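Long form salivary protein D7L1 (Aedes aegypti, PDB 3DXL) sequesters host mediators of the response to a mosquito bite, taking cysteinyl leukotrienes and other eicosanoids in one pocket and biogenic amines in another. Local coordinates at residues E210-R213 with D214-V218; A275-L278 with P279-A283. One frame throughout, in Å; residues are numbered along the deposited sequence.

Contact 1 (E210-R213 with D214-V218)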
loop_
_atom_site.group_PDB
_atom_site.type_symbol
_atom_site.label_atom_id
_atom_site.label_comp_id
_atom_site.label_asym_id
_atom_site.label_seq_id
_atom_site.Cartn_x
_atom_site.Cartn_y
_atom_site.Cartn_z
ATOM N N GLU A 210 -4.770 7.637 -6.218
ATOM C CA GLU A 210 -5.141 6.332 -5.669
ATOM C C GLU A 210 -6.655 6.083 -5.758
ATOM O O GLU A 210 -7.084 4.980 -6.093
ATOM C CB GLU A 210 -4.648 6.187 -4.235
ATOM C CG GLU A 210 -4.792 4.770 -3.644
ATOM C CD GLU A 210 -3.852 3.711 -4.234
ATOM O OE1 GLU A 210 -2.828 4.052 -4.872
ATOM O OE2 GLU A 210 -4.144 2.515 -4.032
ATOM N N VAL A 211 -7.456 7.119 -5.483
ATOM C CA VAL A 211 -8.917 6.994 -5.583
ATOM C C VAL A 211 -9.300 6.735 -7.038
ATOM O O VAL A 211 -10.120 5.871 -7.345
ATOM C CB VAL A 211 -9.659 8.233 -5.053
ATOM C CG1 VAL A 211 -11.136 7.930 -4.933
ATOM C CG2 VAL A 211 -9.115 8.647 -3.705
ATOM N N LYS A 212 -8.660 7.473 -7.942
ATOM C CA LYS A 212 -8.908 7.302 -9.369
ATOM C C LYS A 212 -8.578 5.896 -9.844
ATOM O O LYS A 212 -9.298 5.326 -10.655
ATOM C CB LYS A 212 -8.118 8.320 -10.193
ATOM C CG LYS A 212 -8.669 9.735 -10.091
ATOM C CD LYS A 212 -7.719 10.760 -10.708
ATOM C CE LYS A 212 -7.534 10.522 -12.193
ATOM N NZ LYS A 212 -6.637 11.550 -12.807
ATOM N N ARG A 213 -7.468 5.346 -9.338
ATOM C CA ARG A 213 -7.035 4.006 -9.678
ATOM C C ARG A 213 -8.168 3.012 -9.419
ATOM O O ARG A 213 -8.455 2.155 -10.241
ATOM C CB ARG A 213 -5.797 3.642 -8.847
ATOM C CG ARG A 213 -5.142 2.327 -9.215
ATOM C CD ARG A 213 -3.951 2.031 -8.305
ATOM N NE ARG A 213 -3.002 1.126 -8.967
ATOM C CZ ARG A 213 -3.106 -0.197 -8.986
ATOM N NH1 ARG A 213 -4.105 -0.802 -8.352
ATOM N NH2 ARG A 213 -2.205 -0.931 -9.623
ATOM N N ASP A 214 -8.796 3.139 -8.255
ATOM C CA ASP A 214 -9.872 2.225 -7.878
ATOM C C ASP A 214 -11.161 2.416 -8.689
ATOM O O ASP A 214 -11.855 1.448 -8.974
ATOM C CB ASP A 214 -10.147 2.311 -6.384
ATOM C CG ASP A 214 -9.090 1.591 -5.558
ATOM O OD1 ASP A 214 -8.259 0.842 -6.135
ATOM O OD2 ASP A 214 -9.099 1.778 -4.321
ATOM N N PHE A 215 -11.451 3.654 -9.092
ATOM C CA PHE A 215 -12.556 3.894 -10.030
ATOM C C PHE A 215 -12.306 3.226 -11.378
ATOM O O PHE A 215 -13.194 2.569 -11.936
ATOM C CB PHE A 215 -12.801 5.389 -10.246
ATOM C CG PHE A 215 -13.813 5.993 -9.302
ATOM C CD1 PHE A 215 -13.665 5.865 -7.927
ATOM C CD2 PHE A 215 -14.883 6.733 -9.796
ATOM C CE1 PHE A 215 -14.586 6.435 -7.056
ATOM C CE2 PHE A 215 -15.813 7.307 -8.926
ATOM C CZ PHE A 215 -15.652 7.163 -7.559
ATOM N N LYS A 216 -11.083 3.370 -11.896
ATOM C CA LYS A 216 -10.776 2.789 -13.189
ATOM C C LYS A 216 -10.871 1.270 -13.155
ATOM O O LYS A 216 -11.312 0.648 -14.121
ATOM C CB LYS A 216 -9.413 3.262 -13.691
ATOM C CG LYS A 216 -9.408 4.740 -14.044
ATOM C CD LYS A 216 -8.074 5.220 -14.573
ATOM C CE LYS A 216 -8.129 6.716 -14.874
ATOM N NZ LYS A 216 -6.781 7.273 -15.185
ATOM N N LEU A 217 -10.514 0.676 -12.015
ATOM C CA LEU A 217 -10.601 -0.774 -11.859
ATOM C C LEU A 217 -12.030 -1.320 -11.816
ATOM O O LEU A 217 -12.239 -2.507 -12.052
ATOM C CB LEU A 217 -9.804 -1.254 -10.642
ATOM C CG LEU A 217 -8.294 -1.257 -10.894
ATOM C CD1 LEU A 217 -7.529 -1.334 -9.586
ATOM C CD2 LEU A 217 -7.889 -2.382 -11.850
ATOM N N VAL A 218 -13.010 -0.461 -11.532
ATOM C CA VAL A 218 -14.415 -0.859 -11.678
ATOM C C VAL A 218 -15.058 -0.230 -12.908
ATOM O O VAL A 218 -16.287 -0.111 -12.996
ATOM C CB VAL A 218 -15.262 -0.641 -10.393
ATOM C CG1 VAL A 218 -14.758 -1.543 -9.285
ATOM C CG2 VAL A 218 -15.248 0.809 -9.957
HETATM O O HOH W 1 -4.783 9.621 -13.952
HETATM O O HOH W 2 -5.897 -0.378 -6.236
#

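Contact 2 (A275-L278 with P279-A283). Unlike the reference sequence in segment 279-283: Asn281 (reference Lys).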
loop_
_atom_site.group_PDB
_atom_site.type_symbol
_atom_site.label_atom_id
_atom_site.label_comp_id
_atom_site.label_asym_id
_atom_site.label_seq_id
_atom_site.Cartn_x
_atom_site.Cartn_y
_atom_site.Cartn_z
ATOM N N ALA A 275 -1.293 -9.684 -3.653
ATOM C CA ALA A 275 -0.940 -10.237 -4.965
ATOM C C ALA A 275 -2.147 -10.621 -5.837
ATOM O O ALA A 275 -1.995 -11.375 -6.799
ATOM C CB ALA A 275 0.001 -11.433 -4.800
ATOM N N PHE A 276 -3.332 -10.086 -5.513
ATOM C CA PHE A 276 -4.596 -10.340 -6.237
ATOM C C PHE A 276 -4.456 -10.443 -7.760
ATOM O O PHE A 276 -4.967 -11.381 -8.378
ATOM C CB PHE A 276 -5.593 -9.233 -5.882
ATOM C CG PHE A 276 -6.984 -9.446 -6.416
ATOM C CD1 PHE A 276 -7.924 -10.140 -5.668
ATOM C CD2 PHE A 276 -7.362 -8.921 -7.648
ATOM C CE1 PHE A 276 -9.219 -10.317 -6.140
ATOM C CE2 PHE A 276 -8.661 -9.103 -8.130
ATOM C CZ PHE A 276 -9.582 -9.800 -7.371
ATOM N N ASN A 277 -3.784 -9.463 -8.359
ATOM C CA ASN A 277 -3.680 -9.360 -9.813
ATOM C C ASN A 277 -2.377 -9.872 -10.405
ATOM O O ASN A 277 -2.160 -9.727 -11.613
ATOM C CB ASN A 277 -3.897 -7.908 -10.246
ATOM C CG ASN A 277 -5.366 -7.548 -10.376
ATOM O OD1 ASN A 277 -6.160 -8.347 -10.860
ATOM N ND2 ASN A 277 -5.724 -6.327 -9.981
ATOM N N LEU A 278 -1.513 -10.465 -9.584
ATOM C CA LEU A 278 -0.160 -10.759 -10.062
ATOM C C LEU A 278 -0.045 -11.963 -11.006
ATOM O O LEU A 278 0.534 -11.830 -12.082
ATOM C CB LEU A 278 0.867 -10.796 -8.924
ATOM C CG LEU A 278 0.930 -9.536 -8.056
ATOM C CD1 LEU A 278 2.130 -9.599 -7.126
ATOM C CD2 LEU A 278 0.966 -8.272 -8.883
ATOM N N PRO A 279 -0.593 -13.141 -10.631
ATOM C CA PRO A 279 -0.520 -14.242 -11.607
ATOM C C PRO A 279 -1.136 -13.874 -12.968
ATOM O O PRO A 279 -0.615 -14.275 -14.009
ATOM C CB PRO A 279 -1.305 -15.366 -10.921
ATOM C CG PRO A 279 -1.156 -15.073 -9.461
ATOM C CD PRO A 279 -1.253 -13.573 -9.384
ATOM N N LYS A 280 -2.225 -13.108 -12.947
ATOM C CA LYS A 280 -2.840 -12.564 -14.154
ATOM C C LYS A 280 -3.841 -11.515 -13.726
ATOM O O LYS A 280 -4.532 -11.688 -12.717
ATOM C CB LYS A 280 -3.550 -13.658 -14.971
ATOM C CG LYS A 280 -4.011 -13.237 -16.375
ATOM C CD LYS A 280 -2.828 -12.834 -17.264
ATOM C CE LYS A 280 -3.253 -12.605 -18.711
ATOM N NZ LYS A 280 -2.116 -12.131 -19.566
ATOM N N ASN A 281 -3.894 -10.414 -14.468
ATOM C CA ASN A 281 -4.919 -9.406 -14.259
ATOM C C ASN A 281 -6.287 -10.086 -14.203
ATOM O O ASN A 281 -6.659 -10.823 -15.122
ATOM C CB ASN A 281 -4.851 -8.357 -15.373
ATOM C CG ASN A 281 -6.137 -7.571 -15.519
ATOM O OD1 ASN A 281 -7.044 -7.967 -16.259
ATOM N ND2 ASN A 281 -6.216 -6.442 -14.829
ATOM N N GLN A 282 -7.013 -9.866 -13.108
ATOM C CA GLN A 282 -8.347 -10.447 -12.938
ATOM C C GLN A 282 -9.413 -9.516 -13.497
ATOM O O GLN A 282 -9.335 -8.299 -13.328
ATOM C CB GLN A 282 -8.631 -10.760 -11.463
ATOM C CG GLN A 282 -7.739 -11.844 -10.858
ATOM C CD GLN A 282 -8.340 -12.490 -9.615
ATOM O OE1 GLN A 282 -9.503 -12.905 -9.614
ATOM N NE2 GLN A 282 -7.545 -12.591 -8.554
ATOM N N ALA A 283 -10.402 -10.098 -14.172
ATOM C CA ALA A 283 -11.521 -9.331 -14.706
ATOM C C ALA A 283 -12.480 -8.965 -13.580
ATOM O O ALA A 283 -12.828 -9.812 -12.746
ATOM C CB ALA A 283 -12.245 -10.118 -15.793
HETATM O O HOH W 3 -4.461 -13.130 -10.405
HETATM O O HOH W 4 -8.794 -6.079 -11.034
#

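Contact 1 (E210-R213 with D214-V218)
Phe215 N meets Val211 O at 3.1 Å and Lys216 N meets Lys212 O at 2.9 Å, the i to i+4 pattern of an alpha helix in the C-terminal half of this two-domain PBP/GOBP-family protein. Both bonds are fairly straight. Of the flanking bonds, Asp214 N to Glu210 O is weak, and Leu217 N reaches Arg213 O from a direction tilted 22° out of the carbonyl plane.

Side chains pair along the same spacing. Arg213 and Leu217 lie side by side and point the same way, and Leu217 CD1 comes within 3.7 Å of Arg213 NH1, at an oblique angle to the guanidinium. An extended Arg213 chain, with CG anti to the backbone N (chi1 -173°), carries the group out to that position. Its NH2 forms salt bridges with Asp19 and Glu18 of helix 6-20, which links this helix to the N-terminal part of the chain. Val211 CG1 and Phe215 CE1 make a looser apolar contact at 4.3 Å, and both side chains also rest on Leu225 of helix 223-234.

The buried Asp214 carboxylate is held by a hydrogen bond with Tyr199 OH and by salt bridges from Arg267 and Arg270, while Glu210 is salt-bridged to Arg267 and Arg15; Arg267 thus joins two acids one turn apart, consistent with both being ionised. Lys212 NZ, in salt bridges with Glu226 and Glu209, shares a water with Lys216 NZ, though the second bond is weak. A second water bridges more firmly, accepting from Arg213 NH1 at 2.8 Å and donating to Asp214 OD1 at 2.7 Å.

Contact 2 (A275-L278 with P279-A283)
The carboxamide of Gln282 lies flat on one face of the Phe276 ring, the two planes only 8° apart, while Asn277 CG sits at the ring's edge and in its plane. This amide-aromatic stack closes an irregular loop that follows helix 257-271 and opens with a type I beta turn from Ala275 to Leu278. Gln282 NE2 stands 3.5 Å above the ring plane and over its centre, with nearly equal distances to all six ring carbons; Gln282 CD is displaced toward CE2 and CZ.

A hydrogen bond fixes the rotation of that amide. NE2 donates to Phe276 O at 2.9 Å, with an N-H...O angle of 168°, and the acceptor lies close to the plane of the amide, although the donor is tilted well out of the plane of the carbonyl. One residue therefore offers Gln282 both a ring to lie on and an oxygen to bind. The Phe276 ring swings away from its own backbone N, which places it beneath the amide, and it also packs against Val269 and Arg270 of the preceding helix.

Asn277 secures the backbone of the same glutamine: its OD1 accepts from Gln282 N at 2.8 Å in a nearly straight bond. The two amide planes stand almost perpendicular, at 89°. On the side of Leu278, whose side chain packs on Met17 and Glu18 of helix 6-20, the peptide oxygens of Asn277 and Leu278 both accept from Arg27. A water bridges Phe276 O and Lys280 O, donating to each at 2.7 Å.

From the N terminus, the chain first forms helix 6-20, which both contacts later meet. After the remaining helices up to 184-196, it reaches contact 1 in helix 208-217, which closes nothing longer than successive helical turns. Helices 223-234, 243-253 and 257-271 follow before contact 2 draws residues 275-283 into a compact loop. The two are in series, neither nested nor crossing, with centres 15 Å apart and nearest atoms about 5 Å apart without touching. They share two neighbours: Arg270 meets Asp214, Leu217 and Phe276, and Glu18 meets Arg213 and, weakly, Asn277. Through Glu18, both contacts tie the C-terminal half to helix 6-20, while Arg270 joins them within their own half.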